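Local coordinates for flagellar motor switch protein FliG (Aquifex aeolicus, PDB 3HJL) that probably forms part of the rotor-mounted switch complex at the base of the flagellum that helps set the direction of flagellar rotation, at residues Leu135-Leu140 against Glu147-Leu152; Glu128-Ile133 against Glu154-Glu159. All blocks are in the same frame, centred on the assembly; numbering follows the deposited sequence.

Interaction 1. Residues Leu135-Leu140 against Glu147-Leu152; sequences LFLSQL and EIIQNL
L137 and I148 mark the closest approach of the two backbones, their CA atoms 8.4 Å apart, where the C-terminal end of helix 130-137 faces helix 142-150. L137 is the hub, and its two methyls divide the work. CD2 presses on the end of I148, 3.4 Å from I148 CD1, and also lies near I148 CB and CG2. CD1 turns to the next residue and sits equally far, 3.7 Å, from I149 CG1 and I149 CD1. I148 extends its CG1-CD1 arm toward the facing segment: CG1 stands anti to the carbonyl carbon (chi1 -66°) and the arm continues extended, which sets CD1 between two leucines. The second of these is L140, whose CD1 comes within 3.5 Å of I148 CD1, the two side chains meeting at about a right angle. L140 closes a type I beta turn that starts at L137, with L140 N hydrogen-bonded to L137 O, and the turn carries L140 round to the same side as L137, so both reach I148. V160 and I164 of helix 154-166 also touch L137, and I113 of helix 93-114 touches L140; both segments belong to the FliG middle domain. Across the two segments every touching atom is an aliphatic carbon, and nothing polar fixes the register; the contact rests on close packing of branched aliphatic side chains, with L137 and I148 buried.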
loop_
_atom_site.group_PDB
_atom_site.type_symbol
_atom_site.label_atom_id
_atom_site.label_comp_id
_atom_site.label_asym_id
_atom_site.label_seq_id
_atom_site.Cartn_x
_atom_site.Cartn_y
_atom_site.Cartn_z
ATOM N N LEU A 135 -19.058 -11.655 -10.365
ATOM C CA LEU A 135 -17.641 -11.928 -10.645
ATOM C C LEU A 135 -16.864 -12.295 -9.378
ATOM O O LEU A 135 -15.991 -13.167 -9.417
ATOM C CB LEU A 135 -16.975 -10.725 -11.347
ATOM C CG LEU A 135 -17.282 -10.552 -12.837
ATOM C CD1 LEU A 135 -17.089 -9.090 -13.297
ATOM C CD2 LEU A 135 -16.413 -11.507 -13.645
ATOM N N PHE A 136 -17.162 -11.607 -8.278
ATOM C CA PHE A 136 -16.530 -11.871 -6.964
ATOM C C PHE A 136 -16.975 -13.224 -6.383
ATOM O O PHE A 136 -16.139 -14.032 -5.970
ATOM C CB PHE A 136 -16.883 -10.743 -5.981
ATOM C CG PHE A 136 -16.158 -10.821 -4.654
ATOM C CD1 PHE A 136 -14.858 -10.369 -4.537
ATOM C CD2 PHE A 136 -16.804 -11.282 -3.514
ATOM C CE1 PHE A 136 -14.196 -10.413 -3.320
ATOM C CE2 PHE A 136 -16.142 -11.338 -2.286
ATOM C CZ PHE A 136 -14.843 -10.895 -2.191
ATOM N N LEU A 137 -18.288 -13.456 -6.349
ATOM C CA LEU A 137 -18.834 -14.710 -5.837
ATOM C C LEU A 137 -18.450 -15.926 -6.677
ATOM O O LEU A 137 -18.291 -17.006 -6.123
ATOM C CB LEU A 137 -20.365 -14.646 -5.669
ATOM C CG LEU A 137 -20.942 -13.730 -4.574
ATOM C CD1 LEU A 137 -22.427 -13.988 -4.413
ATOM C CD2 LEU A 137 -20.251 -13.915 -3.248
ATOM N N SER A 138 -18.259 -15.748 -7.989
ATOM C CA SER A 138 -17.823 -16.849 -8.876
ATOM C C SER A 138 -16.507 -17.504 -8.421
ATOM O O SER A 138 -16.289 -18.673 -8.696
ATOM C CB SER A 138 -17.644 -16.370 -10.328
ATOM O OG SER A 138 -16.393 -15.707 -10.517
ATOM N N GLN A 139 -15.647 -16.737 -7.740
ATOM C CA GLN A 139 -14.337 -17.215 -7.272
ATOM C C GLN A 139 -14.302 -17.744 -5.843
ATOM O O GLN A 139 -13.260 -18.226 -5.409
ATOM C CB GLN A 139 -13.300 -16.084 -7.406
ATOM C CG GLN A 139 -13.088 -15.593 -8.826
ATOM C CD GLN A 139 -12.678 -16.699 -9.750
ATOM O OE1 GLN A 139 -11.534 -17.160 -9.722
ATOM N NE2 GLN A 139 -13.619 -17.162 -10.560
ATOM N N LEU A 140 -15.417 -17.652 -5.113
ATOM C CA LEU A 140 -15.480 -18.116 -3.727
ATOM C C LEU A 140 -15.984 -19.553 -3.667
ATOM O O LEU A 140 -16.463 -20.084 -4.659
ATOM C CB LEU A 140 -16.399 -17.221 -2.895
ATOM C CG LEU A 140 -16.031 -15.748 -2.764
ATOM C CD1 LEU A 140 -17.114 -15.035 -1.937
ATOM C CD2 LEU A 140 -14.662 -15.564 -2.149
ATOM N N GLU A 147 -23.725 -18.182 1.651
ATOM C CA GLU A 147 -23.894 -17.385 2.878
ATOM C C GLU A 147 -24.035 -15.898 2.575
ATOM O O GLU A 147 -24.827 -15.205 3.215
ATOM C CB GLU A 147 -22.706 -17.563 3.823
ATOM C CG GLU A 147 -22.658 -18.869 4.580
ATOM C CD GLU A 147 -21.315 -19.085 5.279
ATOM O OE1 GLU A 147 -20.625 -18.087 5.595
ATOM O OE2 GLU A 147 -20.949 -20.255 5.523
ATOM N N ILE A 148 -23.232 -15.404 1.632
ATOM C CA ILE A 148 -23.294 -13.996 1.222
ATOM C C ILE A 148 -24.620 -13.719 0.528
ATOM O O ILE A 148 -25.292 -12.737 0.845
ATOM C CB ILE A 148 -22.137 -13.609 0.275
ATOM C CG1 ILE A 148 -20.788 -13.680 0.997
ATOM C CG2 ILE A 148 -22.344 -12.215 -0.261
ATOM C CD1 ILE A 148 -19.605 -13.709 0.058
ATOM N N ILE A 149 -25.006 -14.607 -0.390
ATOM C CA ILE A 149 -26.280 -14.473 -1.109
ATOM C C ILE A 149 -27.463 -14.392 -0.147
ATOM O O ILE A 149 -28.299 -13.512 -0.286
ATOM C CB ILE A 149 -26.500 -15.621 -2.136
ATOM C CG1 ILE A 149 -25.642 -15.397 -3.389
ATOM C CG2 ILE A 149 -27.974 -15.711 -2.548
ATOM C CD1 ILE A 149 -26.147 -14.289 -4.319
ATOM N N GLN A 150 -27.479 -15.247 0.875
ATOM C CA GLN A 150 -28.557 -15.239 1.877
ATOM C C GLN A 150 -28.693 -13.920 2.659
ATOM O O GLN A 150 -29.799 -13.545 3.042
ATOM C CB GLN A 150 -28.402 -16.414 2.839
ATOM C CG GLN A 150 -28.789 -17.751 2.212
ATOM C CD GLN A 150 -28.559 -18.934 3.133
ATOM O OE1 GLN A 150 -27.819 -18.841 4.119
ATOM N NE2 GLN A 150 -29.194 -20.064 2.814
ATOM N N ASN A 151 -27.578 -13.211 2.847
ATOM C CA ASN A 151 -27.561 -11.892 3.507
ATOM C C ASN A 151 -27.751 -10.678 2.559
ATOM O O ASN A 151 -27.644 -9.533 3.001
ATOM C CB ASN A 151 -26.258 -11.737 4.301
ATOM C CG ASN A 151 -26.230 -12.602 5.533
ATOM O OD1 ASN A 151 -26.884 -12.293 6.523
ATOM N ND2 ASN A 151 -25.435 -13.667 5.502
ATOM N N LEU A 152 -27.978 -10.922 1.264
ATOM C CA LEU A 152 -28.271 -9.844 0.314
ATOM C C LEU A 152 -29.796 -9.675 0.230
ATOM O O LEU A 152 -30.530 -10.532 0.729
ATOM C CB LEU A 152 -27.701 -10.156 -1.083
ATOM C CG LEU A 152 -26.180 -10.083 -1.313
ATOM C CD1 LEU A 152 -25.840 -10.569 -2.712
ATOM C CD2 LEU A 152 -25.628 -8.685 -1.098
#

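Interaction 2. Residues Glu128-Ile133 against Glu154-Glu159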
loop_
_atom_site.group_PDB
_atom_site.type_symbol
_atom_site.label_atom_id
_atom_site.label_comp_id
_atom_site.label_asym_id
_atom_site.label_seq_id
_atom_site.Cartn_x
_atom_site.Cartn_y
_atom_site.Cartn_z
ATOM N N GLU A 128 -22.737 -2.550 -4.754
ATOM C CA GLU A 128 -21.860 -2.744 -5.897
ATOM C C GLU A 128 -22.728 -3.167 -7.087
ATOM O O GLU A 128 -23.874 -3.590 -6.908
ATOM C CB GLU A 128 -20.813 -3.821 -5.567
ATOM C CG GLU A 128 -19.502 -3.693 -6.312
ATOM C CD GLU A 128 -18.644 -2.502 -5.877
ATOM O OE1 GLU A 128 -18.905 -1.892 -4.807
ATOM O OE2 GLU A 128 -17.677 -2.198 -6.614
ATOM N N HIS A 129 -22.207 -3.008 -8.299
ATOM C CA HIS A 129 -22.941 -3.410 -9.491
ATOM C C HIS A 129 -23.135 -4.939 -9.450
ATOM O O HIS A 129 -22.211 -5.641 -9.070
ATOM C CB HIS A 129 -22.172 -3.013 -10.750
ATOM C CG HIS A 129 -22.940 -3.226 -12.015
ATOM N ND1 HIS A 129 -22.976 -4.436 -12.667
ATOM C CD2 HIS A 129 -23.702 -2.383 -12.752
ATOM C CE1 HIS A 129 -23.746 -4.339 -13.736
ATOM N NE2 HIS A 129 -24.177 -3.096 -13.824
ATOM N N PRO A 130 -24.345 -5.454 -9.801
ATOM C CA PRO A 130 -24.599 -6.912 -9.728
ATOM C C PRO A 130 -23.577 -7.809 -10.450
ATOM O O PRO A 130 -23.302 -8.919 -9.984
ATOM C CB PRO A 130 -25.981 -7.055 -10.365
ATOM C CG PRO A 130 -26.640 -5.756 -10.129
ATOM C CD PRO A 130 -25.558 -4.722 -10.220
ATOM N N GLN A 131 -23.075 -7.352 -11.599
ATOM C CA GLN A 131 -22.002 -8.045 -12.336
ATOM C C GLN A 131 -20.699 -8.152 -11.534
ATOM O O GLN A 131 -19.985 -9.145 -11.645
ATOM C CB GLN A 131 -21.734 -7.348 -13.681
ATOM C CG GLN A 131 -20.787 -8.117 -14.642
ATOM C CD GLN A 131 -21.360 -9.440 -15.118
ATOM O OE1 GLN A 131 -22.567 -9.638 -15.093
ATOM N NE2 GLN A 131 -20.492 -10.346 -15.573
ATOM N N THR A 132 -20.388 -7.114 -10.759
ATOM C CA THR A 132 -19.223 -7.106 -9.858
ATOM C C THR A 132 -19.387 -8.120 -8.718
ATOM O O THR A 132 -18.423 -8.805 -8.345
ATOM C CB THR A 132 -19.014 -5.694 -9.248
ATOM O OG1 THR A 132 -19.019 -4.723 -10.302
ATOM C CG2 THR A 132 -17.708 -5.599 -8.479
ATOM N N ILE A 133 -20.605 -8.209 -8.171
ATOM C CA ILE A 133 -20.906 -9.162 -7.090
ATOM C C ILE A 133 -20.796 -10.598 -7.633
ATOM O O ILE A 133 -20.201 -11.464 -6.989
ATOM C CB ILE A 133 -22.322 -8.954 -6.481
ATOM C CG1 ILE A 133 -22.525 -7.503 -5.996
ATOM C CG2 ILE A 133 -22.532 -9.918 -5.308
ATOM C CD1 ILE A 133 -23.894 -7.228 -5.385
ATOM N N GLU A 154 -33.521 -9.651 -1.667
ATOM C CA GLU A 154 -34.137 -10.720 -2.487
ATOM C C GLU A 154 -33.959 -10.583 -4.003
ATOM O O GLU A 154 -33.641 -11.562 -4.681
ATOM C CB GLU A 154 -35.640 -10.840 -2.172
ATOM C CG GLU A 154 -35.987 -11.228 -0.717
ATOM C CD GLU A 154 -35.519 -12.625 -0.326
ATOM O OE1 GLU A 154 -35.569 -13.542 -1.177
ATOM O OE2 GLU A 154 -35.126 -12.809 0.848
ATOM N N GLU A 155 -34.202 -9.389 -4.538
ATOM C CA GLU A 155 -34.058 -9.156 -5.983
ATOM C C GLU A 155 -32.587 -9.169 -6.421
ATOM O O GLU A 155 -32.291 -9.427 -7.592
ATOM C CB GLU A 155 -34.736 -7.845 -6.408
ATOM C CG GLU A 155 -36.276 -7.823 -6.242
ATOM C CD GLU A 155 -37.040 -8.620 -7.321
ATOM O OE1 GLU A 155 -37.813 -7.994 -8.081
ATOM O OE2 GLU A 155 -36.889 -9.861 -7.403
ATOM N N LEU A 156 -31.679 -8.903 -5.476
ATOM C CA LEU A 156 -30.240 -8.963 -5.731
ATOM C C LEU A 156 -29.731 -10.415 -5.715
ATOM O O LEU A 156 -28.808 -10.739 -6.461
ATOM C CB LEU A 156 -29.473 -8.094 -4.720
ATOM C CG LEU A 156 -28.014 -7.711 -5.032
ATOM C CD1 LEU A 156 -27.843 -7.129 -6.441
ATOM C CD2 LEU A 156 -27.499 -6.723 -3.985
ATOM N N LYS A 157 -30.322 -11.274 -4.869
ATOM C CA LYS A 157 -30.004 -12.728 -4.862
ATOM C C LYS A 157 -30.184 -13.344 -6.250
ATOM O O LYS A 157 -29.296 -14.028 -6.764
ATOM C CB LYS A 157 -30.925 -13.501 -3.906
ATOM C CG LYS A 157 -30.710 -13.255 -2.438
ATOM C CD LYS A 157 -31.727 -14.039 -1.616
ATOM C CE LYS A 157 -31.662 -13.694 -0.142
ATOM N NZ LYS A 157 -32.622 -14.504 0.649
ATOM N N LYS A 158 -31.329 -13.044 -6.854
ATOM C CA LYS A 158 -31.722 -13.584 -8.150
ATOM C C LYS A 158 -30.839 -13.031 -9.278
ATOM O O LYS A 158 -30.439 -13.767 -10.180
ATOM C CB LYS A 158 -33.198 -13.238 -8.433
ATOM C CG LYS A 158 -34.209 -13.726 -7.359
ATOM C CD LYS A 158 -35.573 -13.056 -7.496
ATOM C CE LYS A 158 -36.404 -13.174 -6.213
ATOM N NZ LYS A 158 -36.579 -14.579 -5.754
ATOM N N GLU A 159 -30.528 -11.738 -9.205
ATOM C CA GLU A 159 -29.770 -11.060 -10.253
ATOM C C GLU A 159 -28.293 -11.454 -10.248
ATOM O O GLU A 159 -27.678 -11.553 -11.314
ATOM C CB GLU A 159 -29.921 -9.539 -10.108
ATOM C CG GLU A 159 -29.430 -8.725 -11.308
ATOM C CD GLU A 159 -30.213 -8.988 -12.594
ATOM O OE1 GLU A 159 -29.636 -8.816 -13.687
ATOM O OE2 GLU A 159 -31.398 -9.383 -12.517
#
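P130 and L156 meet at about a right angle, the proline ring offering CG to L156 CD1 at 4.1 Å. L156 reaches this position because CG is anti to its backbone N (chi1 -164°), which swings its methyls toward helix 130-137. There they straddle the tip of I133, whose CD1 lies 3.9 Å from L156 CD2 and only slightly farther from L156 CD1. With an alanine in place of L156, CG and both methyls go, and I133 CD1 and the proline ring would probably face a gap. I133 is buried and touches V160 as well, making this the compact part of the contact. P130 belongs to the EHPQR motif, E128 to Q131 with R163 supplying the arginine, and it opens helix 130-137. H129 is the N-cap of that helix: ND1 accepts from Q131 N at 3.1 Å, the donor lying 27° out of the ring plane, while P130 CD lies over one ring face, toward its rim. E159, by contrast, touches through CG alone, 3.9 Å from P130 CB. Its chain then bends at chi2 (64°) and sends the carboxylate off, OE1 forming salt bridges with K162 and R163. R163 touches H129 and P130 and makes a weak hydrogen bond to Q131 OE1, linking the motif's two parts on this sparser side. At the start of helix 154-166, K157 NZ forms a salt bridge with OE2 of exposed E154 at 3.0 Å, meeting the carboxylate from above its plane.

In the fold
From the N terminus, the chain passes E128-I133 and runs straight on along helix 130-137 into L135-L140. It turns back through helix 142-150, where E147-L152 closes the short loop of interaction 1, and then enters helix 154-166, whose first residues close the wider loop of interaction 2. The shorter loop lies within the longer one. Helix 130-137 serves both, its N-terminal end meeting helix 154-166 and its C-terminal end, with the turn that follows, meeting helix 142-150. The contact centres are about 9 Å apart, and the two contacts touch: K157 CG packs against I149 O, and L152 CD1 approaches I133 CG2. Together they hold three successive helices of the middle domain against one another.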